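Local structure of Lmo2119 protein (Listeria monocytogenes serovar 1/2a, 5HQH) at residues I46-A60 / V72-K84. The protein is of unknown function, and is represented here by the YbbR-like domain of a longer protein that probably carries a signal sequence. Sequence-based numbering, arbitrary orientation.
Sequences IVQSAKAQQDFTVYA and VKLQVKDVSDRLK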
loop_
_atom_site.group_PDB
_atom_site.type_symbol
_atom_site.label_atom_id
_atom_site.label_comp_id
_atom_site.label_asym_id
_atom_site.label_seq_id
_atom_site.Cartn_x
_atom_site.Cartn_y
_atom_site.Cartn_z
ATOM N N ILE A 46 -14.888 3.615 15.077
ATOM C CA ILE A 46 -13.557 3.673 14.479
ATOM C C ILE A 46 -13.579 3.228 13.022
ATOM O O ILE A 46 -12.933 3.866 12.159
ATOM C CB ILE A 46 -12.557 2.846 15.331
ATOM C CG1 ILE A 46 -12.574 3.382 16.781
ATOM C CG2 ILE A 46 -11.154 2.939 14.757
ATOM C CD1 ILE A 46 -11.656 2.660 17.737
ATOM N N VAL A 47 -14.318 2.156 12.722
ATOM C CA VAL A 47 -14.474 1.714 11.318
ATOM C C VAL A 47 -15.117 2.820 10.479
ATOM O O VAL A 47 -14.664 3.155 9.380
ATOM C CB VAL A 47 -15.293 0.409 11.206
ATOM C CG1 VAL A 47 -15.677 0.102 9.755
ATOM C CG2 VAL A 47 -14.534 -0.766 11.789
ATOM N N GLN A 48 -16.188 3.396 11.001
ATOM C CA GLN A 48 -16.888 4.411 10.258
ATOM C C GLN A 48 -16.066 5.694 10.046
ATOM O O GLN A 48 -16.149 6.296 8.973
ATOM C CB GLN A 48 -18.256 4.695 10.874
ATOM C CG GLN A 48 -19.203 3.508 10.735
ATOM C CD GLN A 48 -19.468 3.115 9.292
ATOM O OE1 GLN A 48 -19.685 3.966 8.424
ATOM N NE2 GLN A 48 -19.405 1.828 9.025
ATOM N N SER A 49 -15.274 6.105 11.036
ATOM C CA SER A 49 -14.428 7.274 10.868
ATOM C C SER A 49 -13.369 6.999 9.819
ATOM O O SER A 49 -13.075 7.854 8.999
ATOM C CB SER A 49 -13.781 7.685 12.196
ATOM O OG SER A 49 -12.812 8.711 12.008
ATOM N N ALA A 50 -12.823 5.779 9.815
ATOM C CA ALA A 50 -11.779 5.430 8.845
ATOM C C ALA A 50 -12.368 5.419 7.440
ATOM O O ALA A 50 -11.723 5.853 6.484
ATOM C CB ALA A 50 -11.183 4.079 9.185
ATOM N N LYS A 51 -13.582 4.916 7.301
ATOM C CA LYS A 51 -14.252 4.956 5.995
ATOM C C LYS A 51 -14.542 6.381 5.547
ATOM O O LYS A 51 -14.284 6.739 4.392
ATOM C CB LYS A 51 -15.543 4.142 6.046
ATOM C CG LYS A 51 -16.391 4.265 4.794
ATOM C CD LYS A 51 -17.594 3.367 4.903
ATOM C CE LYS A 51 -18.523 3.502 3.711
ATOM N NZ LYS A 51 -19.654 2.541 3.854
ATOM N N ALA A 52 -15.028 7.216 6.462
ATOM C CA ALA A 52 -15.393 8.583 6.121
ATOM C C ALA A 52 -14.195 9.443 5.716
ATOM O O ALA A 52 -14.256 10.185 4.742
ATOM C CB ALA A 52 -16.123 9.225 7.280
ATOM N N GLN A 53 -13.106 9.333 6.472
ATOM C CA GLN A 53 -11.921 10.163 6.236
ATOM C C GLN A 53 -10.838 9.519 5.376
ATOM O O GLN A 53 -10.014 10.232 4.795
ATOM C CB GLN A 53 -11.315 10.603 7.573
ATOM C CG GLN A 53 -11.911 11.908 8.126
ATOM C CD GLN A 53 -13.345 11.794 8.605
ATOM O OE1 GLN A 53 -13.635 11.127 9.603
ATOM N NE2 GLN A 53 -14.244 12.472 7.922
ATOM N N GLN A 54 -10.838 8.185 5.302
ATOM C CA GLN A 54 -9.830 7.414 4.561
ATOM C C GLN A 54 -8.426 7.941 4.823
ATOM O O GLN A 54 -7.623 8.160 3.916
ATOM C CB GLN A 54 -10.155 7.332 3.068
ATOM C CG GLN A 54 -9.573 6.094 2.427
ATOM C CD GLN A 54 -9.804 6.030 0.967
ATOM O OE1 GLN A 54 -8.847 6.179 0.187
ATOM N NE2 GLN A 54 -11.072 5.835 0.561
ATOM N N ASP A 55 -8.157 8.161 6.083
ATOM C CA ASP A 55 -6.891 8.758 6.501
ATOM C C ASP A 55 -5.789 7.740 6.800
ATOM O O ASP A 55 -4.668 8.116 7.191
ATOM C CB ASP A 55 -7.084 9.795 7.626
ATOM C CG ASP A 55 -7.781 9.260 8.845
ATOM O OD1 ASP A 55 -8.434 8.195 8.820
ATOM O OD2 ASP A 55 -7.737 9.955 9.865
ATOM N N PHE A 56 -6.094 6.463 6.609
ATOM C CA PHE A 56 -5.056 5.415 6.666
ATOM C C PHE A 56 -4.325 5.441 5.336
ATOM O O PHE A 56 -4.813 6.004 4.347
ATOM C CB PHE A 56 -5.646 4.053 6.929
ATOM C CG PHE A 56 -6.757 3.666 5.976
ATOM C CD1 PHE A 56 -6.462 3.012 4.790
ATOM C CD2 PHE A 56 -8.100 3.959 6.247
ATOM C CE1 PHE A 56 -7.466 2.697 3.895
ATOM C CE2 PHE A 56 -9.094 3.648 5.357
ATOM C CZ PHE A 56 -8.777 2.982 4.173
ATOM N N THR A 57 -3.144 4.837 5.321
ATOM C CA THR A 57 -2.255 4.867 4.157
ATOM C C THR A 57 -1.786 3.487 3.813
ATOM O O THR A 57 -1.167 2.844 4.644
ATOM C CB THR A 57 -1.015 5.711 4.483
ATOM O OG1 THR A 57 -1.438 7.043 4.868
ATOM C CG2 THR A 57 -0.060 5.761 3.320
ATOM N N VAL A 58 -2.102 3.012 2.594
ATOM C CA VAL A 58 -1.605 1.738 2.087
ATOM C C VAL A 58 -0.332 2.045 1.312
ATOM O O VAL A 58 -0.303 3.000 0.541
ATOM C CB VAL A 58 -2.609 1.057 1.144
ATOM C CG1 VAL A 58 -2.052 -0.269 0.643
ATOM C CG2 VAL A 58 -3.935 0.844 1.852
ATOM N N TYR A 59 0.717 1.273 1.572
ATOM C CA TYR A 59 1.993 1.538 0.942
ATOM C C TYR A 59 2.808 0.298 0.630
ATOM O O TYR A 59 2.712 -0.731 1.297
ATOM C CB TYR A 59 2.826 2.484 1.802
ATOM C CG TYR A 59 3.249 1.979 3.181
ATOM C CD1 TYR A 59 2.359 2.013 4.243
ATOM C CD2 TYR A 59 4.559 1.565 3.448
ATOM C CE1 TYR A 59 2.727 1.597 5.496
ATOM C CE2 TYR A 59 4.929 1.157 4.727
ATOM C CZ TYR A 59 4.012 1.203 5.750
ATOM O OH TYR A 59 4.409 0.829 7.024
ATOM N N ALA A 60 3.652 0.459 -0.392
ATOM C CA ALA A 60 4.694 -0.495 -0.756
ATOM C C ALA A 60 6.007 0.194 -0.380
ATOM O O ALA A 60 6.361 1.222 -0.953
ATOM C CB ALA A 60 4.668 -0.843 -2.254
ATOM N N VAL A 72 6.458 -7.549 -3.338
ATOM C CA VAL A 72 6.378 -6.748 -2.103
ATOM C C VAL A 72 5.007 -6.858 -1.466
ATOM O O VAL A 72 3.992 -6.776 -2.144
ATOM C CB VAL A 72 6.751 -5.260 -2.356
ATOM C CG1 VAL A 72 5.805 -4.583 -3.345
ATOM C CG2 VAL A 72 6.800 -4.468 -1.053
ATOM N N LYS A 73 4.981 -7.079 -0.147
ATOM C CA LYS A 73 3.716 -7.103 0.587
ATOM C C LYS A 73 3.310 -5.659 0.935
ATOM O O LYS A 73 4.105 -4.879 1.434
ATOM C CB LYS A 73 3.847 -7.892 1.901
ATOM C CG LYS A 73 2.537 -7.995 2.679
ATOM C CD LYS A 73 2.665 -8.851 3.919
ATOM C CE LYS A 73 1.442 -8.731 4.798
ATOM N NZ LYS A 73 0.186 -9.158 4.159
ATOM N N LEU A 74 2.048 -5.339 0.684
ATOM C CA LEU A 74 1.497 -4.023 0.997
ATOM C C LEU A 74 1.221 -3.881 2.476
ATOM O O LEU A 74 0.770 -4.794 3.141
ATOM C CB LEU A 74 0.228 -3.788 0.165
ATOM C CG LEU A 74 0.449 -3.818 -1.361
ATOM C CD1 LEU A 74 -0.844 -3.473 -2.043
ATOM C CD2 LEU A 74 1.578 -2.885 -1.800
ATOM N N GLN A 75 1.556 -2.703 3.002
ATOM C CA GLN A 75 1.416 -2.384 4.429
ATOM C C GLN A 75 0.382 -1.291 4.619
ATOM O O GLN A 75 0.037 -0.590 3.668
ATOM C CB GLN A 75 2.760 -1.963 4.982
ATOM C CG GLN A 75 3.812 -3.059 4.965
ATOM C CD GLN A 75 5.139 -2.564 5.456
ATOM O OE1 GLN A 75 6.066 -2.277 4.668
ATOM N NE2 GLN A 75 5.242 -2.382 6.747
ATOM N N VAL A 76 -0.042 -1.105 5.869
ATOM C CA VAL A 76 -1.004 -0.061 6.219
ATOM C C VAL A 76 -0.507 0.669 7.457
ATOM O O VAL A 76 -0.078 0.056 8.455
ATOM C CB VAL A 76 -2.418 -0.586 6.466
ATOM C CG1 VAL A 76 -3.390 0.579 6.671
ATOM C CG2 VAL A 76 -2.868 -1.506 5.344
ATOM N N LYS A 77 -0.514 1.999 7.396
ATOM C CA LYS A 77 -0.132 2.842 8.528
ATOM C C LYS A 77 -1.154 3.959 8.675
ATOM O O LYS A 77 -2.101 4.064 7.905
ATOM C CB LYS A 77 1.302 3.372 8.395
ATOM C CG LYS A 77 1.525 4.384 7.278
ATOM C CD LYS A 77 3.005 4.734 7.149
ATOM C CE LYS A 77 3.265 5.934 6.238
ATOM N NZ LYS A 77 2.900 7.244 6.879
ATOM N N ASP A 78 -0.960 4.763 9.694
ATOM C CA ASP A 78 -1.868 5.883 10.004
ATOM C C ASP A 78 -3.300 5.355 10.250
ATOM O O ASP A 78 -4.292 5.951 9.829
ATOM C CB ASP A 78 -1.855 6.966 8.918
ATOM C CG ASP A 78 -0.450 7.393 8.515
ATOM O OD1 ASP A 78 0.364 7.592 9.416
ATOM O OD2 ASP A 78 -0.175 7.489 7.308
ATOM N N VAL A 79 -3.384 4.217 10.932
ATOM C CA VAL A 79 -4.649 3.502 11.114
ATOM C C VAL A 79 -4.786 3.145 12.581
ATOM O O VAL A 79 -3.814 2.822 13.233
ATOM C CB VAL A 79 -4.663 2.238 10.202
ATOM C CG1 VAL A 79 -3.591 1.221 10.603
ATOM C CG2 VAL A 79 -6.042 1.598 10.157
ATOM N N SER A 80 -6.010 3.249 13.115
ATOM C CA SER A 80 -6.263 2.935 14.512
ATOM C C SER A 80 -5.782 1.543 14.886
ATOM O O SER A 80 -5.979 0.583 14.155
ATOM C CB SER A 80 -7.754 2.994 14.800
ATOM O OG SER A 80 -8.043 2.531 16.118
ATOM N N ASP A 81 -5.227 1.431 16.084
ATOM C CA ASP A 81 -4.780 0.140 16.589
ATOM C C ASP A 81 -5.935 -0.806 16.953
ATOM O O ASP A 81 -5.680 -1.968 17.247
ATOM C CB ASP A 81 -3.795 0.289 17.769
ATOM C CG ASP A 81 -4.444 0.582 19.057
ATOM O OD1 ASP A 81 -5.491 1.271 19.099
ATOM O OD2 ASP A 81 -3.857 0.123 20.079
ATOM N N ARG A 82 -7.168 -0.302 16.933
ATOM C CA ARG A 82 -8.344 -1.112 17.240
ATOM C C ARG A 82 -8.954 -1.761 16.001
ATOM O O ARG A 82 -9.948 -2.450 16.102
ATOM C CB ARG A 82 -9.397 -0.257 17.939
ATOM C CG ARG A 82 -8.964 0.340 19.269
ATOM C CD ARG A 82 -8.605 -0.734 20.285
ATOM N NE ARG A 82 -7.184 -1.065 20.252
ATOM C CZ ARG A 82 -6.671 -2.211 20.688
ATOM N NH1 ARG A 82 -7.456 -3.159 21.157
ATOM N NH2 ARG A 82 -5.362 -2.424 20.632
ATOM N N LEU A 83 -8.370 -1.519 14.830
ATOM C CA LEU A 83 -8.861 -2.148 13.585
ATOM C C LEU A 83 -8.041 -3.326 13.088
ATOM O O LEU A 83 -6.818 -3.383 13.281
ATOM C CB LEU A 83 -8.898 -1.123 12.450
ATOM C CG LEU A 83 -9.819 0.062 12.682
ATOM C CD1 LEU A 83 -9.816 0.985 11.478
ATOM C CD2 LEU A 83 -11.254 -0.376 12.994
ATOM N N LYS A 84 -8.732 -4.298 12.499
ATOM C CA LYS A 84 -8.076 -5.406 11.772
ATOM C C LYS A 84 -8.156 -4.944 10.320
ATOM O O LYS A 84 -9.208 -4.489 9.874
ATOM C CB LYS A 84 -8.800 -6.735 11.935
ATOM C CG LYS A 84 -8.706 -7.384 13.314
ATOM C CD LYS A 84 -9.418 -8.743 13.348
ATOM C CE LYS A 84 -9.609 -9.260 14.770
ATOM N NZ LYS A 84 -10.213 -10.625 14.795
HETATM O O HOH W 1 -7.203 5.758 9.626
HETATM O O HOH W 2 -4.836 8.619 10.664
HETATM O O HOH W 3 6.814 -0.248 7.690
#
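D78 OD2 takes two donors where the β-hairpin of strands 57-61 and 68-77 in this YbbR-like domain opens out: T57 OG1 reaches its anti lone pair at 2.8 Å, and K77 NZ, in the modelled conformer, makes a salt bridge to it from the syn side at 3.1 Å. One water joins D55 OD1 to D78 O, and a second, also bonded to D78 O, reaches D55 OD2 only weakly. Next to this site the antiparallel strands are joined by reciprocal backbone bonds in the hydrogen-bonded pairs T57-K77 and Y59-Q75, with V58 and V76 forming the non-hydrogen-bonded pair between them. Y59 has CG between its backbone N and carbonyl carbon (chi1 64°), which turns the ring across the neighbouring strand. One ring face receives Q75 CB in a CH-pi contact, 3.7 Å from the centroid, while K77 CG comes within 3.5 Å of Y59 CE1; Y21 of strand 9-21 also meets this ring. On the other face of the hairpin, V58 and V76 pack on strands 35-42 and 84-98, respectively. Just outside the strands, F56 CB meets V79 CB. Beyond them, the type I turn S80-L83 meets helix 44-53. L83 directs CD2 to V47 CG2 at 3.5 Å and CD1 to A50, while I46 CG2 presses tightly on S80 CB. Within that turn, S80 OG accepts the R82 backbone N-H at 3.1 Å, making an ST turn.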